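Local coordinates for protein glia-derived nexin (Homo sapiens, PDB 4DY0) that inhibits serine proteases such as thrombin, trypsin and urokinase, binds heparin, and promotes neurite extension by inhibiting thrombin, at residues 24-37 against 367-379. Sequence-based numbering, arbitrary orientation.
Sequences VKSRPHDNIVISPH and TGAVLFMGQINKP
N31 OD1 is gripped by two backbone N-H groups: the N of N377 comes in 2.7 Å from it, almost head-on to the C=O, and the N of K378 sits on a lone pair in the carbonyl plane. On the other branch of the same amide, N31 ND2 donates a hydrogen bond to K378 O at 2.9 Å, so three bonds fix the rotation of the group. A leucine here would probably leave both N-H groups and the K378 carbonyl without their mates and the C-terminal tail freer to move. Q375 extends its amide to the type I turn R27 to D30, its NE2 bonding D30 O at 3.0 Å, while V24 CG2 packs 3.3 Å from its CD; a water links Q375 OE1 to P28 O. I32 to I34 pair antiparallel with M373 to Q375. Past the strand, S35 OG, anti to its own N (chi1 175°), donates to L371 O at 2.7 Å and also caps G38 N, starting helix 36-47. P36 CG rests on M373 CB and V370 CG1. In sheet B of the serpin fold, C-terminal strand 369-376 runs between 32-34 and 358-364; helix 5-26 covers the I32 and I34 face, and strand 319-328 lies against V33 and F372.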
loop_
_atom_site.group_PDB
_atom_site.type_symbol
_atom_site.label_atom_id
_atom_site.label_comp_id
_atom_site.label_asym_id
_atom_site.label_seq_id
_atom_site.Cartn_x
_atom_site.Cartn_y
_atom_site.Cartn_z
ATOM N N VAL A 24 -9.082 -7.677 3.621
ATOM C CA VAL A 24 -8.834 -9.053 3.224
ATOM C C VAL A 24 -9.763 -10.058 3.922
ATOM O O VAL A 24 -10.159 -11.068 3.336
ATOM C CB VAL A 24 -7.348 -9.386 3.469
ATOM C CG1 VAL A 24 -7.181 -10.663 4.271
ATOM C CG2 VAL A 24 -6.586 -9.410 2.150
ATOM N N LYS A 25 -10.116 -9.786 5.171
ATOM C CA LYS A 25 -11.096 -10.626 5.856
ATOM C C LYS A 25 -12.492 -10.442 5.274
ATOM O O LYS A 25 -13.287 -11.379 5.243
ATOM C CB LYS A 25 -11.096 -10.373 7.370
ATOM C CG LYS A 25 -10.598 -11.561 8.188
ATOM C CD LYS A 25 -10.001 -11.138 9.527
ATOM C CE LYS A 25 -8.572 -10.630 9.349
ATOM N NZ LYS A 25 -7.816 -10.529 10.631
ATOM N N SER A 26 -12.792 -9.236 4.807
ATOM C CA SER A 26 -14.103 -8.982 4.222
ATOM C C SER A 26 -14.157 -9.438 2.762
ATOM O O SER A 26 -15.226 -9.777 2.254
ATOM C CB SER A 26 -14.482 -7.503 4.352
ATOM O OG SER A 26 -13.859 -6.724 3.350
ATOM N N ARG A 27 -12.998 -9.459 2.104
ATOM C CA ARG A 27 -12.900 -9.847 0.697
ATOM C C ARG A 27 -11.845 -10.945 0.496
ATOM O O ARG A 27 -10.794 -10.712 -0.100
ATOM C CB ARG A 27 -12.547 -8.628 -0.160
ATOM C CG ARG A 27 -13.404 -7.385 0.087
ATOM C CD ARG A 27 -14.858 -7.620 -0.289
ATOM N NE ARG A 27 -14.988 -8.106 -1.661
ATOM C CZ ARG A 27 -16.009 -8.832 -2.113
ATOM N NH1 ARG A 27 -16.027 -9.230 -3.380
ATOM N NH2 ARG A 27 -17.010 -9.165 -1.300
ATOM N N PRO A 28 -12.131 -12.157 0.988
ATOM C CA PRO A 28 -11.138 -13.232 1.017
ATOM C C PRO A 28 -10.636 -13.654 -0.360
ATOM O O PRO A 28 -9.505 -14.126 -0.482
ATOM C CB PRO A 28 -11.894 -14.397 1.671
ATOM C CG PRO A 28 -13.060 -13.777 2.361
ATOM C CD PRO A 28 -13.420 -12.567 1.571
ATOM N N HIS A 29 -11.465 -13.486 -1.388
ATOM C CA HIS A 29 -11.153 -14.036 -2.712
ATOM C C HIS A 29 -10.814 -12.994 -3.778
ATOM O O HIS A 29 -10.659 -13.328 -4.953
ATOM C CB HIS A 29 -12.288 -14.941 -3.206
ATOM C CG HIS A 29 -12.490 -16.162 -2.365
ATOM N ND1 HIS A 29 -13.730 -16.730 -2.160
ATOM C CD2 HIS A 29 -11.611 -16.913 -1.658
ATOM C CE1 HIS A 29 -13.603 -17.786 -1.376
ATOM N NE2 HIS A 29 -12.328 -17.918 -1.056
ATOM N N ASP A 30 -10.690 -11.739 -3.367
ATOM C CA ASP A 30 -10.369 -10.668 -4.304
ATOM C C ASP A 30 -8.885 -10.328 -4.317
ATOM O O ASP A 30 -8.145 -10.657 -3.390
ATOM C CB ASP A 30 -11.155 -9.404 -3.952
ATOM C CG ASP A 30 -12.644 -9.563 -4.183
ATOM O OD1 ASP A 30 -13.050 -10.555 -4.832
ATOM O OD2 ASP A 30 -13.404 -8.691 -3.718
ATOM N N ASN A 31 -8.461 -9.657 -5.378
ATOM C CA ASN A 31 -7.139 -9.083 -5.420
ATOM C C ASN A 31 -7.153 -7.787 -4.626
ATOM O O ASN A 31 -7.861 -6.843 -4.964
ATOM C CB ASN A 31 -6.708 -8.839 -6.866
ATOM C CG ASN A 31 -6.468 -10.127 -7.619
ATOM O OD1 ASN A 31 -6.271 -11.192 -7.020
ATOM N ND2 ASN A 31 -6.483 -10.045 -8.944
ATOM N N ILE A 32 -6.386 -7.753 -3.547
ATOM C CA ILE A 32 -6.332 -6.570 -2.705
ATOM C C ILE A 32 -4.900 -6.062 -2.650
ATOM O O ILE A 32 -3.994 -6.782 -2.234
ATOM C CB ILE A 32 -6.828 -6.869 -1.282
ATOM C CG1 ILE A 32 -8.273 -7.375 -1.316
ATOM C CG2 ILE A 32 -6.724 -5.630 -0.416
ATOM C CD1 ILE A 32 -9.275 -6.337 -1.799
ATOM N N VAL A 33 -4.696 -4.827 -3.097
ATOM C CA VAL A 33 -3.372 -4.221 -3.075
ATOM C C VAL A 33 -3.429 -2.866 -2.394
ATOM O O VAL A 33 -4.018 -1.918 -2.912
ATOM C CB VAL A 33 -2.782 -4.078 -4.487
ATOM C CG1 VAL A 33 -1.328 -3.622 -4.410
ATOM C CG2 VAL A 33 -2.889 -5.398 -5.228
ATOM N N ILE A 34 -2.812 -2.800 -1.223
ATOM C CA ILE A 34 -2.845 -1.631 -0.367
ATOM C C ILE A 34 -1.428 -1.105 -0.179
ATOM O O ILE A 34 -0.451 -1.840 -0.376
ATOM C CB ILE A 34 -3.386 -2.020 1.024
ATOM C CG1 ILE A 34 -4.868 -2.399 0.938
ATOM C CG2 ILE A 34 -3.156 -0.915 2.029
ATOM C CD1 ILE A 34 -5.746 -1.287 0.459
ATOM N N SER A 35 -1.313 0.164 0.198
ATOM C CA SER A 35 -0.031 0.709 0.622
ATOM C C SER A 35 -0.111 1.084 2.092
ATOM O O SER A 35 -0.626 2.145 2.433
ATOM C CB SER A 35 0.350 1.930 -0.203
ATOM O OG SER A 35 1.534 2.508 0.313
ATOM N N PRO A 36 0.376 0.200 2.976
ATOM C CA PRO A 36 0.267 0.462 4.411
ATOM C C PRO A 36 0.875 1.802 4.805
ATOM O O PRO A 36 0.301 2.528 5.621
ATOM C CB PRO A 36 1.054 -0.693 5.035
ATOM C CG PRO A 36 0.900 -1.813 4.042
ATOM C CD PRO A 36 0.944 -1.131 2.693
ATOM N N HIS A 37 2.027 2.131 4.234
ATOM C CA HIS A 37 2.669 3.399 4.548
ATOM C C HIS A 37 1.854 4.579 4.031
ATOM O O HIS A 37 1.777 5.627 4.678
ATOM C CB HIS A 37 4.077 3.463 3.970
ATOM C CG HIS A 37 4.744 4.782 4.186
ATOM N ND1 HIS A 37 5.437 5.083 5.339
ATOM C CD2 HIS A 37 4.798 5.892 3.412
ATOM C CE1 HIS A 37 5.903 6.317 5.257
ATOM N NE2 HIS A 37 5.530 6.828 4.098
ATOM N N THR A 367 14.237 2.181 6.090
ATOM C CA THR A 367 13.270 2.777 7.005
ATOM C C THR A 367 12.346 1.734 7.621
ATOM O O THR A 367 11.730 1.975 8.658
ATOM C CB THR A 367 12.398 3.825 6.300
ATOM O OG1 THR A 367 11.670 3.196 5.240
ATOM C CG2 THR A 367 13.252 4.933 5.735
ATOM N N GLY A 368 12.245 0.581 6.972
ATOM C CA GLY A 368 11.305 -0.448 7.396
ATOM C C GLY A 368 9.898 -0.204 6.872
ATOM O O GLY A 368 8.981 -0.954 7.183
ATOM N N ALA A 369 9.722 0.841 6.068
ATOM C CA ALA A 369 8.395 1.184 5.560
ATOM C C ALA A 369 7.852 0.094 4.653
ATOM O O ALA A 369 8.558 -0.405 3.780
ATOM C CB ALA A 369 8.425 2.513 4.827
ATOM N N VAL A 370 6.593 -0.277 4.865
ATOM C CA VAL A 370 5.925 -1.236 3.994
ATOM C C VAL A 370 5.151 -0.474 2.931
ATOM O O VAL A 370 4.048 0.011 3.181
ATOM C CB VAL A 370 4.964 -2.148 4.781
ATOM C CG1 VAL A 370 4.381 -3.218 3.870
ATOM C CG2 VAL A 370 5.695 -2.788 5.959
ATOM N N LEU A 371 5.742 -0.360 1.747
ATOM C CA LEU A 371 5.170 0.438 0.668
ATOM C C LEU A 371 3.969 -0.246 0.018
ATOM O O LEU A 371 3.013 0.415 -0.382
ATOM C CB LEU A 371 6.241 0.743 -0.379
ATOM C CG LEU A 371 7.581 1.206 0.206
ATOM C CD1 LEU A 371 8.614 1.439 -0.885
ATOM C CD2 LEU A 371 7.397 2.456 1.047
ATOM N N PHE A 372 4.028 -1.571 -0.088
ATOM C CA PHE A 372 2.947 -2.344 -0.688
ATOM C C PHE A 372 2.632 -3.557 0.161
ATOM O O PHE A 372 3.530 -4.184 0.735
ATOM C CB PHE A 372 3.338 -2.861 -2.073
ATOM C CG PHE A 372 3.269 -1.834 -3.163
ATOM C CD1 PHE A 372 4.284 -0.901 -3.327
ATOM C CD2 PHE A 372 2.214 -1.830 -4.058
ATOM C CE1 PHE A 372 4.232 0.030 -4.349
ATOM C CE2 PHE A 372 2.158 -0.899 -5.084
ATOM C CZ PHE A 372 3.169 0.033 -5.227
ATOM N N MET A 373 1.351 -3.894 0.219
ATOM C CA MET A 373 0.915 -5.167 0.761
ATOM C C MET A 373 -0.237 -5.661 -0.107
ATOM O O MET A 373 -1.197 -4.927 -0.361
ATOM C CB MET A 373 0.476 -5.016 2.213
ATOM C CG MET A 373 0.119 -6.331 2.883
ATOM S SD MET A 373 -0.154 -6.131 4.650
ATOM C CE MET A 373 -0.278 -7.845 5.176
ATOM N N GLY A 374 -0.141 -6.898 -0.575
ATOM C CA GLY A 374 -1.143 -7.398 -1.497
ATOM C C GLY A 374 -1.536 -8.847 -1.301
ATOM O O GLY A 374 -0.720 -9.692 -0.914
ATOM N N GLN A 375 -2.802 -9.139 -1.568
ATOM C CA GLN A 375 -3.226 -10.519 -1.656
ATOM C C GLN A 375 -3.650 -10.761 -3.098
ATOM O O GLN A 375 -4.552 -10.103 -3.611
ATOM C CB GLN A 375 -4.352 -10.826 -0.660
ATOM C CG GLN A 375 -5.696 -11.085 -1.283
ATOM C CD GLN A 375 -6.696 -11.661 -0.295
ATOM O OE1 GLN A 375 -6.326 -12.383 0.627
ATOM N NE2 GLN A 375 -7.973 -11.340 -0.485
ATOM N N ILE A 376 -2.968 -11.684 -3.764
ATOM C CA ILE A 376 -3.276 -11.972 -5.158
ATOM C C ILE A 376 -3.983 -13.312 -5.272
ATOM O O ILE A 376 -3.371 -14.358 -5.051
ATOM C CB ILE A 376 -2.005 -11.992 -6.028
ATOM C CG1 ILE A 376 -1.264 -10.652 -5.929
ATOM C CG2 ILE A 376 -2.348 -12.336 -7.473
ATOM C CD1 ILE A 376 -2.111 -9.438 -6.317
ATOM N N ASN A 377 -5.271 -13.268 -5.605
ATOM C CA ASN A 377 -6.078 -14.472 -5.788
ATOM C C ASN A 377 -6.105 -14.938 -7.236
ATOM O O ASN A 377 -6.401 -16.098 -7.519
ATOM C CB ASN A 377 -7.507 -14.229 -5.300
ATOM C CG ASN A 377 -7.654 -14.460 -3.818
ATOM O OD1 ASN A 377 -7.876 -13.524 -3.044
ATOM N ND2 ASN A 377 -7.506 -15.710 -3.404
ATOM N N LYS A 378 -5.807 -14.022 -8.150
ATOM C CA LYS A 378 -5.703 -14.351 -9.565
ATOM C C LYS A 378 -4.874 -13.294 -10.283
ATOM O O LYS A 378 -5.337 -12.178 -10.484
ATOM C CB LYS A 378 -7.088 -14.454 -10.205
ATOM C CG LYS A 378 -7.083 -15.186 -11.540
ATOM C CD LYS A 378 -8.493 -15.538 -11.992
ATOM C CE LYS A 378 -9.294 -14.294 -12.339
ATOM N NZ LYS A 378 -10.667 -14.639 -12.807
ATOM N N PRO A 379 -3.636 -13.641 -10.664
ATOM C CA PRO A 379 -2.771 -12.686 -11.354
ATOM C C PRO A 379 -3.443 -12.142 -12.605
ATOM O O PRO A 379 -4.165 -12.869 -13.292
ATOM C CB PRO A 379 -1.538 -13.518 -11.734
ATOM C CG PRO A 379 -1.867 -14.940 -11.391
ATOM C CD PRO A 379 -2.962 -14.920 -10.391
ATOM O OXT PRO A 379 -3.284 -10.970 -12.950
HETATM O O HOH W 1 -7.925 -14.658 1.586
#